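Local coordinates for protein Na-K-Cl cotransporter (Methanosarcina acetivorans, PDB 3G40) that is the cytoplasmic C-terminal domain of a prokaryotic cation-chloride cotransporter, which probably carries chloride together with cations across the membrane, at residues Val27-Leu33 with Glu62-Leu68; Leu52-Ala56 with Ser83-Ile87; Trp169-Met173 with Ala210-Phe214. All blocks are in the same frame, centred on the assembly; numbering follows the deposited sequence.

Contact 1: residues Val27-Leu33 with Glu62-Leu68; sequences VEDPREL and ENLLSQL
Pro30 and Leu64, each in the first turn of a helix, meet where helices 30-44 and 64-77 of this alpha/beta fold start beside the C-terminal ends of its parallel strands. The packing is tight here: Pro30 CG presses on Leu64 CD2 at 3.4 Å, closer than usual van der Waals contact, the two side chains set at about a right angle. Leu64 CG stands anti to the carbonyl carbon (chi1 -65°), which carries CD2 over to the proline ring and CD1 to Val27 O. Deeper in, Leu68 CD2 touches both Val27 CG1 at 4.0 Å and Leu33 CD2 at 3.8 Å. No hydrogen bond joins the two segments, and the outer side is looser and polar. Gln67 lays its amide end along Pro30, with OE1 3.6 Å from CB; an alanine here would probably leave that flank of the proline uncovered and let solvent closer to it. Glu62, bent at chi2, brings its CG against Glu28 O and its OE1 to 4.0 Å from Asp29 OD1, a like-charge approach probably eased by Arg31, although no N-H of its guanidinium points at Glu62. Glu28 turns its carboxylate to Arg123 instead. Asp29 N-caps helix 30-44: its OD1 accepts from Arg31 N at 3.0 Å, met from above the carboxylate plane.

Contact 2: residues Leu52-Ala56 with Ser83-Ile87; sequences LLGLA and SWTII
Two neighbouring parallel strands at one end of the central sheet, 49-54 and one of the two outermost strands, 81-86, pair here through Leu52-Gly54 and Trp84-Ile86. Their directions differ by 12°. Leu52 bonds through both its backbone polar atoms: its N donates to Ser83 O at 2.9 Å, and its O receives Thr85 N at 2.9 Å. Gly54 N then donates to Thr85 O at 2.8 Å. Beyond it the modelled Ile87 N to Gly54 O bond is implausibly short, so its geometry is doubtful. Trp84 CA also brings its hydrogen to Leu52 O, a CA-H...O contact of 3.2 Å. Each strand leads into a helix in this alpha/beta fold, and helix 64-77 makes the crossover from 49-54 to 81-86. The face bearing Leu52, Trp84 and Ile86 is the one that helix covers, with Trp84 resting on Pro69 and Ser72. Across the strands on this face, Leu52 CB and Trp84 CB lie 4.0 Å apart. On the other face Leu53 and Thr85 lie side by side, pointing the same way; Leu53 CG is anti to its own N (chi1 176°), which swings CD1 across to Thr85 CG2 at 3.5 Å, a snug methyl contact, and the Leu53 side chain also touches Leu24 on strand 22-27.

Contact 3: residues Trp169-Met173 with Ala210-Phe214; sequences WDISM and AAENF
Trp169 lays its indole against Ala210 and Ala211 on helix 205-222. CB sits 3.5 Å from Ala210 O, and CD1 lies 3.7 Å from Ala210 CB. Ala211 CB stands over one face of the six-membered ring, 3.5 Å from its centroid and 8° off the ring normal, a CH-pi contact. The indole's edge is turned to the face of Phe214 in an offset edge-to-face pair with the planes at 62°, CE3 coming 3.6 Å from Phe214 CD2. A water donates to both Trp169 O and Ala210 O, each at 2.8 Å, and so joins the two backbones without a direct hydrogen bond. The loop, which runs from strand 157-161 to helix 179-192, is thus draped over helix 205-222 at the far end of the sheet of this alpha/beta fold, where Trp169 and Ala211 also touch Thr200 of strand 195-201. Asp170 points away from the helix, and its O passes Phe214 CE1 at 4.2 Å. Ile171 then turns back: with CG1 anti to the carbonyl carbon (chi1 -63°), CG1 reaches Phe214 CD1 at 3.4 Å and the terminal CD1 also comes close to Phe214 CD1; the Ile171 side chain also packs on Leu284 of helix 283-286.

In the fold
From the N terminus, strand 22-27 runs into helix 30-44 and strand 49-54; contact 1 closes this first loop when helix 64-77 comes back to the start of helix 30-44. Contact 2 opens within it, at 52-56, and closes later at 83-87, so the two cross along the chain. They also touch: the Val27 backbone hydrogen-bonds to Leu53 and Leu55, and Ile86 packs on Leu64 and Leu65, tying strands 22-27, 49-54 and 81-86 to helix 64-77. Contact 3 follows in series in the second half of the domain and joins the 169-173 loop to helix 205-222 on the opposite side of the chain's centre, its centre about 44 Å from that of contact 1.

Contact 1: residues Val27-Leu33 with Glu62-Leu68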
ATOM      1  N   VAL A  27      -4.450  -1.952 -18.221  1.00 37.24           N
ATOM      2  CA  VAL A  27      -5.197  -1.209 -17.227  1.00 40.14           C
ATOM      3  C   VAL A  27      -6.671  -1.149 -17.615  1.00 46.80           C
ATOM      4  O   VAL A  27      -7.021  -0.613 -18.668  1.00 52.11           O
ATOM      5  CB  VAL A  27      -4.674   0.221 -17.114  1.00 44.14           C
ATOM      6  CG1 VAL A  27      -5.517   1.014 -16.129  1.00 44.21           C
ATOM      7  CG2 VAL A  27      -3.211   0.219 -16.705  1.00 48.39           C
ATOM      8  N   GLU A  28      -7.535  -1.708 -16.775  1.00 41.77           N
ATOM      9  CA  GLU A  28      -8.973  -1.569 -16.968  1.00 48.65           C
ATOM     10  C   GLU A  28      -9.507  -0.546 -15.977  1.00 48.69           C
ATOM     11  O   GLU A  28     -10.406   0.230 -16.281  1.00 50.92           O
ATOM     12  CB  GLU A  28      -9.670  -2.914 -16.768  1.00 54.79           C
ATOM     13  CG  GLU A  28      -9.141  -4.005 -17.670  1.00 66.28           C
ATOM     14  CD  GLU A  28     -10.083  -5.192 -17.764  1.00 81.13           C
ATOM     15  OE1 GLU A  28      -9.693  -6.209 -18.374  1.00 82.47           O
ATOM     16  OE2 GLU A  28     -11.211  -5.108 -17.236  1.00 89.67           O
ATOM     17  N   ASP A  29      -8.910  -0.522 -14.793  1.00 48.77           N
ATOM     18  CA  ASP A  29      -9.386   0.324 -13.705  1.00 52.16           C
ATOM     19  C   ASP A  29      -8.213   1.146 -13.189  1.00 45.82           C
ATOM     20  O   ASP A  29      -7.271   0.583 -12.629  1.00 42.44           O
ATOM     21  CB  ASP A  29      -9.952  -0.562 -12.579  1.00 54.79           C
ATOM     22  CG  ASP A  29     -10.341   0.233 -11.330  1.00 62.27           C
ATOM     23  OD1 ASP A  29     -10.334   1.477 -11.382  1.00 55.92           O
ATOM     24  OD2 ASP A  29     -10.657  -0.393 -10.291  1.00 73.07           O
ATOM     25  N   PRO A  30      -8.269   2.477 -13.366  1.00 44.50           N
ATOM     26  CA  PRO A  30      -7.151   3.358 -13.020  1.00 44.91           C
ATOM     27  C   PRO A  30      -6.871   3.383 -11.518  1.00 44.94           C
ATOM     28  O   PRO A  30      -5.758   3.728 -11.122  1.00 38.26           O
ATOM     29  CB  PRO A  30      -7.633   4.741 -13.477  1.00 44.93           C
ATOM     30  CG  PRO A  30      -8.756   4.475 -14.396  1.00 54.63           C
ATOM     31  CD  PRO A  30      -9.404   3.229 -13.929  1.00 46.36           C
ATOM     32  N   ARG A  31      -7.870   3.052 -10.703  1.00 43.22           N
ATOM     33  CA  ARG A  31      -7.688   3.004  -9.253  1.00 44.42           C
ATOM     34  C   ARG A  31      -6.755   1.862  -8.845  1.00 42.45           C
ATOM     35  O   ARG A  31      -5.939   2.018  -7.935  1.00 40.91           O
ATOM     36  CB  ARG A  31      -9.033   2.855  -8.545  1.00 41.13           C
ATOM     37  CG  ARG A  31      -9.994   4.021  -8.786  1.00 46.59           C
ATOM     38  CD  ARG A  31     -11.410   3.573  -8.480  1.00 57.73           C
ATOM     39  NE  ARG A  31     -12.401   4.567  -8.866  1.00 80.79           N
ATOM     40  CZ  ARG A  31     -13.678   4.284  -9.098  1.00 94.02           C
ATOM     41  NH1 ARG A  31     -14.107   3.032  -8.991  1.00 96.24           N
ATOM     42  NH2 ARG A  31     -14.522   5.246  -9.443  1.00 95.85           N
ATOM     43  N   GLU A  32      -6.888   0.716  -9.509  1.00 40.68           N
ATOM     44  CA  GLU A  32      -5.962  -0.398  -9.301  1.00 47.18           C
ATOM     45  C   GLU A  32      -4.562   0.016  -9.710  1.00 44.33           C
ATOM     46  O   GLU A  32      -3.585  -0.281  -9.023  1.00 39.20           O
ATOM     47  CB  GLU A  32      -6.378  -1.627 -10.111  1.00 53.91           C
ATOM     48  CG  GLU A  32      -7.480  -2.456  -9.483  1.00 70.21           C
ATOM     49  CD  GLU A  32      -6.998  -3.343  -8.335  1.00 74.11           C
ATOM     50  OE1 GLU A  32      -5.773  -3.420  -8.076  1.00 64.53           O
ATOM     51  OE2 GLU A  32      -7.862  -3.975  -7.693  1.00 84.39           O
ATOM     52  N   LEU A  33      -4.458   0.699 -10.844  1.00 37.94           N
ATOM     53  CA  LEU A  33      -3.164   1.214 -11.274  1.00 37.40           C
ATOM     54  C   LEU A  33      -2.566   2.140 -10.217  1.00 33.53           C
ATOM     55  O   LEU A  33      -1.390   2.020  -9.901  1.00 37.42           O
ATOM     56  CB  LEU A  33      -3.286   1.949 -12.613  1.00 33.08           C
ATOM     57  CG  LEU A  33      -2.007   2.614 -13.125  1.00 35.91           C
ATOM     58  CD1 LEU A  33      -0.884   1.597 -13.280  1.00 34.68           C
ATOM     59  CD2 LEU A  33      -2.292   3.340 -14.469  1.00 37.96           C
ATOM     60  N   GLU A  62     -14.415   4.386 -17.159  1.00 90.60           N
ATOM     61  CA  GLU A  62     -13.389   4.727 -16.179  1.00 84.71           C
ATOM     62  C   GLU A  62     -12.631   5.969 -16.628  1.00 76.34           C
ATOM     63  O   GLU A  62     -11.704   6.424 -15.959  1.00 72.20           O
ATOM     64  CB  GLU A  62     -12.415   3.561 -16.004  1.00 85.55           C
ATOM     65  CG  GLU A  62     -13.082   2.224 -15.716  1.00 93.36           C
ATOM     66  CD  GLU A  62     -13.715   2.167 -14.338  1.00104.50           C
ATOM     67  OE1 GLU A  62     -13.391   3.032 -13.497  1.00108.80           O
ATOM     68  OE2 GLU A  62     -14.532   1.250 -14.095  1.00107.34           O
ATOM     69  N   ASN A  63     -13.046   6.518 -17.766  1.00 71.07           N
ATOM     70  CA  ASN A  63     -12.349   7.630 -18.397  1.00 66.85           C
ATOM     71  C   ASN A  63     -10.833   7.454 -18.376  1.00 66.78           C
ATOM     72  O   ASN A  63     -10.100   8.296 -17.860  1.00 66.69           O
ATOM     73  CB  ASN A  63     -12.741   8.965 -17.765  1.00 78.21           C
ATOM     74  CG  ASN A  63     -12.636  10.118 -18.746  1.00 97.40           C
ATOM     75  OD1 ASN A  63     -12.170   9.948 -19.875  1.00 98.42           O
ATOM     76  ND2 ASN A  63     -13.079  11.299 -18.323  1.00104.43           N
ATOM     77  N   LEU A  64     -10.373   6.343 -18.933  1.00 62.50           N
ATOM     78  CA  LEU A  64      -8.951   6.099 -19.081  1.00 57.17           C
ATOM     79  C   LEU A  64      -8.274   7.231 -19.849  1.00 57.05           C
ATOM     80  O   LEU A  64      -7.106   7.531 -19.614  1.00 49.58           O
ATOM     81  CB  LEU A  64      -8.722   4.760 -19.782  1.00 56.74           C
ATOM     82  CG  LEU A  64      -9.195   3.544 -18.981  1.00 55.20           C
ATOM     83  CD1 LEU A  64      -8.961   2.259 -19.756  1.00 53.84           C
ATOM     84  CD2 LEU A  64      -8.487   3.502 -17.654  1.00 54.69           C
ATOM     85  N   LEU A  65      -9.013   7.881 -20.750  1.00 50.19           N
ATOM     86  CA  LEU A  65      -8.428   8.924 -21.587  1.00 50.23           C
ATOM     87  C   LEU A  65      -7.935  10.093 -20.749  1.00 53.01           C
ATOM     88  O   LEU A  65      -6.948  10.742 -21.098  1.00 54.80           O
ATOM     89  CB  LEU A  65      -9.430   9.406 -22.657  1.00 56.06           C
ATOM     90  CG  LEU A  65      -8.843  10.062 -23.915  1.00 61.98           C
ATOM     91  CD1 LEU A  65      -8.021   9.065 -24.735  1.00 66.13           C
ATOM     92  CD2 LEU A  65      -9.948  10.668 -24.777  1.00 67.29           C
ATOM     93  N   SER A  66      -8.619  10.354 -19.639  1.00 54.78           N
ATOM     94  CA  SER A  66      -8.227  11.429 -18.731  1.00 63.42           C
ATOM     95  C   SER A  66      -7.132  11.020 -17.739  1.00 66.40           C
ATOM     96  O   SER A  66      -6.250  11.815 -17.405  1.00 72.25           O
ATOM     97  CB  SER A  66      -9.447  11.926 -17.961  1.00 71.24           C
ATOM     98  OG  SER A  66     -10.436  12.419 -18.846  1.00 73.33           O
ATOM     99  N   GLN A  67      -7.185   9.777 -17.274  1.00 55.76           N
ATOM    100  CA  GLN A  67      -6.314   9.341 -16.182  1.00 52.14           C
ATOM    101  C   GLN A  67      -4.968   8.757 -16.621  1.00 47.28           C
ATOM    102  O   GLN A  67      -3.949   8.997 -15.973  1.00 50.75           O
ATOM    103  CB  GLN A  67      -7.048   8.342 -15.281  1.00 60.99           C
ATOM    104  CG  GLN A  67      -8.310   8.905 -14.649  1.00 71.39           C
ATOM    105  CD  GLN A  67      -8.605   8.295 -13.291  1.00 78.76           C
ATOM    106  OE1 GLN A  67      -7.710   8.141 -12.455  1.00 83.74           O
ATOM    107  NE2 GLN A  67      -9.868   7.954 -13.059  1.00 82.40           N
ATOM    108  N   LEU A  68      -4.960   7.975 -17.698  1.00 38.71           N
ATOM    109  CA  LEU A  68      -3.722   7.321 -18.127  1.00 45.29           C
ATOM    110  C   LEU A  68      -2.592   8.286 -18.485  1.00 41.74           C
ATOM    111  O   LEU A  68      -1.444   8.057 -18.107  1.00 41.99           O
ATOM    112  CB  LEU A  68      -3.964   6.316 -19.265  1.00 44.94           C
ATOM    113  CG  LEU A  68      -4.656   5.004 -18.894  1.00 54.72           C
ATOM    114  CD1 LEU A  68      -4.456   4.002 -20.007  1.00 56.90           C
ATOM    115  CD2 LEU A  68      -4.134   4.439 -17.565  1.00 47.05           C
TER

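Contact 2: residues Leu52-Ala56 with Ser83-Ile87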
ATOM      1  N   LEU A  52       1.484   1.793 -20.356  1.00 35.97           N
ATOM      2  CA  LEU A  52       0.127   1.601 -19.886  1.00 33.80           C
ATOM      3  C   LEU A  52      -0.786   1.293 -21.060  1.00 41.70           C
ATOM      4  O   LEU A  52      -0.946   2.114 -21.946  1.00 42.07           O
ATOM      5  CB  LEU A  52      -0.339   2.844 -19.153  1.00 34.27           C
ATOM      6  CG  LEU A  52       0.588   3.231 -18.009  1.00 35.56           C
ATOM      7  CD1 LEU A  52       0.190   4.566 -17.417  1.00 42.96           C
ATOM      8  CD2 LEU A  52       0.634   2.112 -16.904  1.00 32.46           C
ATOM      9  N   LEU A  53      -1.356   0.090 -21.069  1.00 40.43           N
ATOM     10  CA  LEU A  53      -2.254  -0.343 -22.128  1.00 40.78           C
ATOM     11  C   LEU A  53      -3.679  -0.300 -21.606  1.00 40.94           C
ATOM     12  O   LEU A  53      -4.142  -1.232 -20.934  1.00 44.62           O
ATOM     13  CB  LEU A  53      -1.894  -1.754 -22.599  1.00 40.45           C
ATOM     14  CG  LEU A  53      -2.804  -2.404 -23.646  1.00 52.67           C
ATOM     15  CD1 LEU A  53      -2.808  -1.598 -24.927  1.00 53.40           C
ATOM     16  CD2 LEU A  53      -2.357  -3.830 -23.928  1.00 57.15           C
ATOM     17  N   GLY A  54      -4.353   0.812 -21.884  1.00 41.73           N
ATOM     18  CA  GLY A  54      -5.703   1.035 -21.416  1.00 43.63           C
ATOM     19  C   GLY A  54      -6.710   0.212 -22.179  1.00 52.25           C
ATOM     20  O   GLY A  54      -6.797   0.288 -23.412  1.00 55.27           O
ATOM     21  N   LEU A  55      -7.492  -0.565 -21.444  1.00 46.44           N
ATOM     22  CA  LEU A  55      -8.532  -1.385 -22.045  1.00 52.84           C
ATOM     23  C   LEU A  55      -9.909  -0.815 -21.729  1.00 61.19           C
ATOM     24  O   LEU A  55     -10.407  -0.945 -20.609  1.00 59.55           O
ATOM     25  CB  LEU A  55      -8.423  -2.833 -21.573  1.00 59.10           C
ATOM     26  CG  LEU A  55      -7.036  -3.456 -21.744  1.00 63.28           C
ATOM     27  CD1 LEU A  55      -7.032  -4.873 -21.201  1.00 64.68           C
ATOM     28  CD2 LEU A  55      -6.603  -3.435 -23.207  1.00 68.47           C
ATOM     29  N   ALA A  56     -10.489  -0.167 -22.739  1.00 59.37           N
ATOM     30  CA  ALA A  56     -11.837   0.410 -22.708  1.00 76.60           C
ATOM     31  C   ALA A  56     -12.119   1.269 -21.487  1.00 91.49           C
ATOM     32  O   ALA A  56     -13.208   1.825 -21.362  1.00 99.51           O
ATOM     33  CB  ALA A  56     -12.907  -0.677 -22.867  1.00 68.88           C
ATOM     34  N   SER A  83       4.849   5.346 -21.466  1.00 36.48           N
ATOM     35  CA  SER A  83       3.971   5.719 -22.570  1.00 36.20           C
ATOM     36  C   SER A  83       2.604   5.111 -22.266  1.00 40.70           C
ATOM     37  O   SER A  83       2.460   4.322 -21.334  1.00 37.61           O
ATOM     38  CB  SER A  83       4.532   5.175 -23.886  1.00 40.63           C
ATOM     39  OG  SER A  83       4.687   3.768 -23.818  1.00 47.01           O
ATOM     40  N   TRP A  84       1.589   5.493 -23.028  1.00 37.50           N
ATOM     41  CA  TRP A  84       0.268   4.966 -22.777  1.00 39.01           C
ATOM     42  C   TRP A  84      -0.467   4.884 -24.107  1.00 42.14           C
ATOM     43  O   TRP A  84      -0.163   5.614 -25.053  1.00 39.07           O
ATOM     44  CB  TRP A  84      -0.499   5.869 -21.793  1.00 37.08           C
ATOM     45  CG  TRP A  84      -0.703   7.260 -22.307  1.00 36.60           C
ATOM     46  CD1 TRP A  84       0.156   8.314 -22.188  1.00 37.74           C
ATOM     47  CD2 TRP A  84      -1.844   7.748 -23.036  1.00 40.32           C
ATOM     48  NE1 TRP A  84      -0.377   9.425 -22.812  1.00 41.75           N
ATOM     49  CE2 TRP A  84      -1.601   9.104 -23.335  1.00 43.35           C
ATOM     50  CE3 TRP A  84      -3.037   7.164 -23.467  1.00 40.09           C
ATOM     51  CZ2 TRP A  84      -2.520   9.900 -24.049  1.00 47.97           C
ATOM     52  CZ3 TRP A  84      -3.950   7.958 -24.189  1.00 47.87           C
ATOM     53  CH2 TRP A  84      -3.684   9.307 -24.455  1.00 44.36           C
ATOM     54  N   THR A  85      -1.412   3.965 -24.189  1.00 38.49           N
ATOM     55  CA  THR A  85      -2.308   3.936 -25.343  1.00 45.33           C
ATOM     56  C   THR A  85      -3.641   3.449 -24.802  1.00 50.54           C
ATOM     57  O   THR A  85      -3.706   2.918 -23.688  1.00 43.72           O
ATOM     58  CB  THR A  85      -1.788   2.995 -26.446  1.00 49.84           C
ATOM     59  OG1 THR A  85      -2.638   3.080 -27.594  1.00 64.75           O
ATOM     60  CG2 THR A  85      -1.782   1.562 -25.966  1.00 51.34           C
ATOM     61  N   ILE A  86      -4.706   3.640 -25.568  1.00 45.07           N
ATOM     62  CA  ILE A  86      -6.009   3.135 -25.165  1.00 59.44           C
ATOM     63  C   ILE A  86      -6.596   2.182 -26.204  1.00 64.37           C
ATOM     64  O   ILE A  86      -6.712   2.516 -27.390  1.00 59.19           O
ATOM     65  CB  ILE A  86      -6.990   4.269 -24.837  1.00 70.39           C
ATOM     66  CG1 ILE A  86      -6.418   5.133 -23.718  1.00 67.67           C
ATOM     67  CG2 ILE A  86      -8.342   3.700 -24.442  1.00 76.59           C
ATOM     68  CD1 ILE A  86      -7.448   5.905 -22.955  1.00 66.25           C
ATOM     69  N   ILE A  87      -6.951   0.996 -25.718  1.00 74.99           N
ATOM     70  CA  ILE A  87      -7.450  -0.135 -26.500  1.00 76.91           C
ATOM     71  C   ILE A  87      -6.644  -0.438 -27.755  1.00 78.69           C
ATOM     72  O   ILE A  87      -5.842  -1.373 -27.756  1.00 76.56           O
ATOM     73  CB  ILE A  87      -8.960  -0.031 -26.795  1.00 75.02           C
ATOM     74  CG1 ILE A  87      -9.301   1.265 -27.528  1.00 80.11           C
ATOM     75  CG2 ILE A  87      -9.740  -0.097 -25.502  1.00 53.85           C
ATOM     76  CD1 ILE A  87     -10.794   1.478 -27.715  1.00 85.54           C
TER

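Contact 3: residues Trp169-Met173 with Ala210-Phe214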
ATOM      1  N   TRP A 169      22.082 -29.396  -9.287  1.00 70.36           N
ATOM      2  CA  TRP A 169      22.321 -28.185  -8.508  1.00 66.56           C
ATOM      3  C   TRP A 169      23.643 -27.496  -8.853  1.00 76.77           C
ATOM      4  O   TRP A 169      24.119 -26.646  -8.101  1.00 82.31           O
ATOM      5  CB  TRP A 169      22.287 -28.479  -7.005  1.00 58.93           C
ATOM      6  CG  TRP A 169      20.929 -28.790  -6.439  1.00 57.13           C
ATOM      7  CD1 TRP A 169      20.448 -30.027  -6.102  1.00 68.85           C
ATOM      8  CD2 TRP A 169      19.892 -27.854  -6.105  1.00 51.93           C
ATOM      9  NE1 TRP A 169      19.175 -29.917  -5.593  1.00 70.64           N
ATOM     10  CE2 TRP A 169      18.811 -28.596  -5.584  1.00 56.30           C
ATOM     11  CE3 TRP A 169      19.770 -26.466  -6.199  1.00 57.17           C
ATOM     12  CZ2 TRP A 169      17.622 -27.996  -5.163  1.00 51.13           C
ATOM     13  CZ3 TRP A 169      18.586 -25.868  -5.777  1.00 55.69           C
ATOM     14  CH2 TRP A 169      17.531 -26.634  -5.266  1.00 51.88           C
ATOM     15  N   ASP A 170      24.249 -27.863  -9.975  1.00 88.18           N
ATOM     16  CA  ASP A 170      25.411 -27.118 -10.446  1.00101.81           C
ATOM     17  C   ASP A 170      24.947 -25.892 -11.228  1.00106.79           C
ATOM     18  O   ASP A 170      23.852 -25.882 -11.791  1.00104.44           O
ATOM     19  CB  ASP A 170      26.351 -28.002 -11.271  1.00113.72           C
ATOM     20  CG  ASP A 170      25.657 -29.221 -11.845  1.00122.32           C
ATOM     21  OD1 ASP A 170      24.563 -29.071 -12.433  1.00124.01           O
ATOM     22  OD2 ASP A 170      26.213 -30.333 -11.710  1.00124.15           O
ATOM     23  N   ILE A 171      25.773 -24.851 -11.241  1.00112.42           N
ATOM     24  CA  ILE A 171      25.381 -23.582 -11.844  1.00115.24           C
ATOM     25  C   ILE A 171      25.788 -23.461 -13.311  1.00125.59           C
ATOM     26  O   ILE A 171      26.969 -23.314 -13.632  1.00125.03           O
ATOM     27  CB  ILE A 171      25.958 -22.378 -11.071  1.00112.23           C
ATOM     28  CG1 ILE A 171      25.415 -22.335  -9.642  1.00113.94           C
ATOM     29  CG2 ILE A 171      25.637 -21.084 -11.794  1.00112.18           C
ATOM     30  CD1 ILE A 171      26.083 -23.316  -8.701  1.00118.43           C
ATOM     31  N   SER A 172      24.799 -23.532 -14.195  1.00132.69           N
ATOM     32  CA  SER A 172      24.988 -23.185 -15.597  1.00135.86           C
ATOM     33  C   SER A 172      24.352 -21.821 -15.800  1.00139.12           C
ATOM     34  O   SER A 172      23.379 -21.489 -15.122  1.00141.44           O
ATOM     35  CB  SER A 172      24.308 -24.205 -16.509  1.00133.39           C
ATOM     36  OG  SER A 172      24.873 -25.492 -16.352  1.00136.77           O
ATOM     37  N   MET A 173      24.895 -21.024 -16.713  1.00137.08           N
ATOM     38  CA  MET A 173      24.266 -19.752 -17.043  1.00128.67           C
ATOM     39  C   MET A 173      22.797 -20.023 -17.306  1.00119.77           C
ATOM     40  O   MET A 173      21.938 -19.203 -16.988  1.00121.29           O
ATOM     41  CB  MET A 173      24.915 -19.116 -18.267  1.00131.86           C
ATOM     42  CG  MET A 173      26.360 -18.745 -18.050  1.00133.84           C
ATOM     43  SD  MET A 173      26.605 -17.491 -16.776  1.00197.78           S
ATOM     44  CE  MET A 173      26.492 -15.983 -17.745  1.00 67.21           C
ATOM     45  N   ALA A 210      23.687 -30.039  -1.738  1.00 44.31           N
ATOM     46  CA  ALA A 210      23.878 -29.483  -3.067  1.00 44.78           C
ATOM     47  C   ALA A 210      23.096 -28.172  -3.254  1.00 41.83           C
ATOM     48  O   ALA A 210      23.562 -27.260  -3.925  1.00 39.78           O
ATOM     49  CB  ALA A 210      23.506 -30.508  -4.136  1.00 45.14           C
ATOM     50  N   ALA A 211      21.917 -28.082  -2.645  1.00 41.03           N
ATOM     51  CA  ALA A 211      21.085 -26.896  -2.770  1.00 43.16           C
ATOM     52  C   ALA A 211      21.710 -25.743  -1.996  1.00 41.50           C
ATOM     53  O   ALA A 211      21.701 -24.602  -2.447  1.00 40.82           O
ATOM     54  CB  ALA A 211      19.661 -27.176  -2.272  1.00 42.77           C
ATOM     55  N   GLU A 212      22.246 -26.044  -0.821  1.00 34.90           N
ATOM     56  CA  GLU A 212      22.982 -25.056  -0.049  1.00 35.77           C
ATOM     57  C   GLU A 212      24.157 -24.501  -0.852  1.00 34.73           C
ATOM     58  O   GLU A 212      24.370 -23.287  -0.878  1.00 39.68           O
ATOM     59  CB  GLU A 212      23.504 -25.682   1.250  1.00 39.36           C
ATOM     60  CG  GLU A 212      24.223 -24.703   2.157  1.00 51.29           C
ATOM     61  CD  GLU A 212      23.263 -23.735   2.835  1.00 51.92           C
ATOM     62  OE1 GLU A 212      22.130 -24.158   3.165  1.00 52.04           O
ATOM     63  OE2 GLU A 212      23.638 -22.559   3.044  1.00 49.89           O
ATOM     64  N   ASN A 213      24.904 -25.314  -1.476  1.00 33.23           N
ATOM     65  CA  ASN A 213      26.033 -24.914  -2.186  1.00 34.09           C
ATOM     66  C   ASN A 213      25.604 -24.115  -3.424  1.00 36.86           C
ATOM     67  O   ASN A 213      26.183 -23.297  -3.706  1.00 38.80           O
ATOM     68  CB  ASN A 213      26.963 -26.069  -2.563  1.00 20.00           C
ATOM     69  CG  ASN A 213      27.643 -26.746  -1.350  1.00 20.00           C
ATOM     70  OD1 ASN A 213      27.827 -26.270  -0.362  1.00 20.00           O
ATOM     71  ND2 ASN A 213      28.018 -27.812  -1.575  1.00 20.00           N
ATOM     72  N   PHE A 214      24.575 -24.546  -4.092  1.00 40.99           N
ATOM     73  CA  PHE A 214      24.052 -23.827  -5.246  1.00 39.30           C
ATOM     74  C   PHE A 214      23.623 -22.408  -4.873  1.00 40.60           C
ATOM     75  O   PHE A 214      23.998 -21.455  -5.548  1.00 38.05           O
ATOM     76  CB  PHE A 214      22.903 -24.611  -5.876  1.00 42.72           C
ATOM     77  CG  PHE A 214      22.184 -23.865  -6.952  1.00 43.22           C
ATOM     78  CD1 PHE A 214      22.668 -23.861  -8.254  1.00 49.03           C
ATOM     79  CD2 PHE A 214      21.024 -23.172  -6.668  1.00 43.20           C
ATOM     80  CE1 PHE A 214      22.004 -23.160  -9.255  1.00 48.40           C
ATOM     81  CE2 PHE A 214      20.350 -22.465  -7.678  1.00 44.27           C
ATOM     82  CZ  PHE A 214      20.847 -22.473  -8.966  1.00 39.76           C
TER
HETATM   83  O   HOH W   1      25.616 -27.510  -5.864  1.00 44.66           O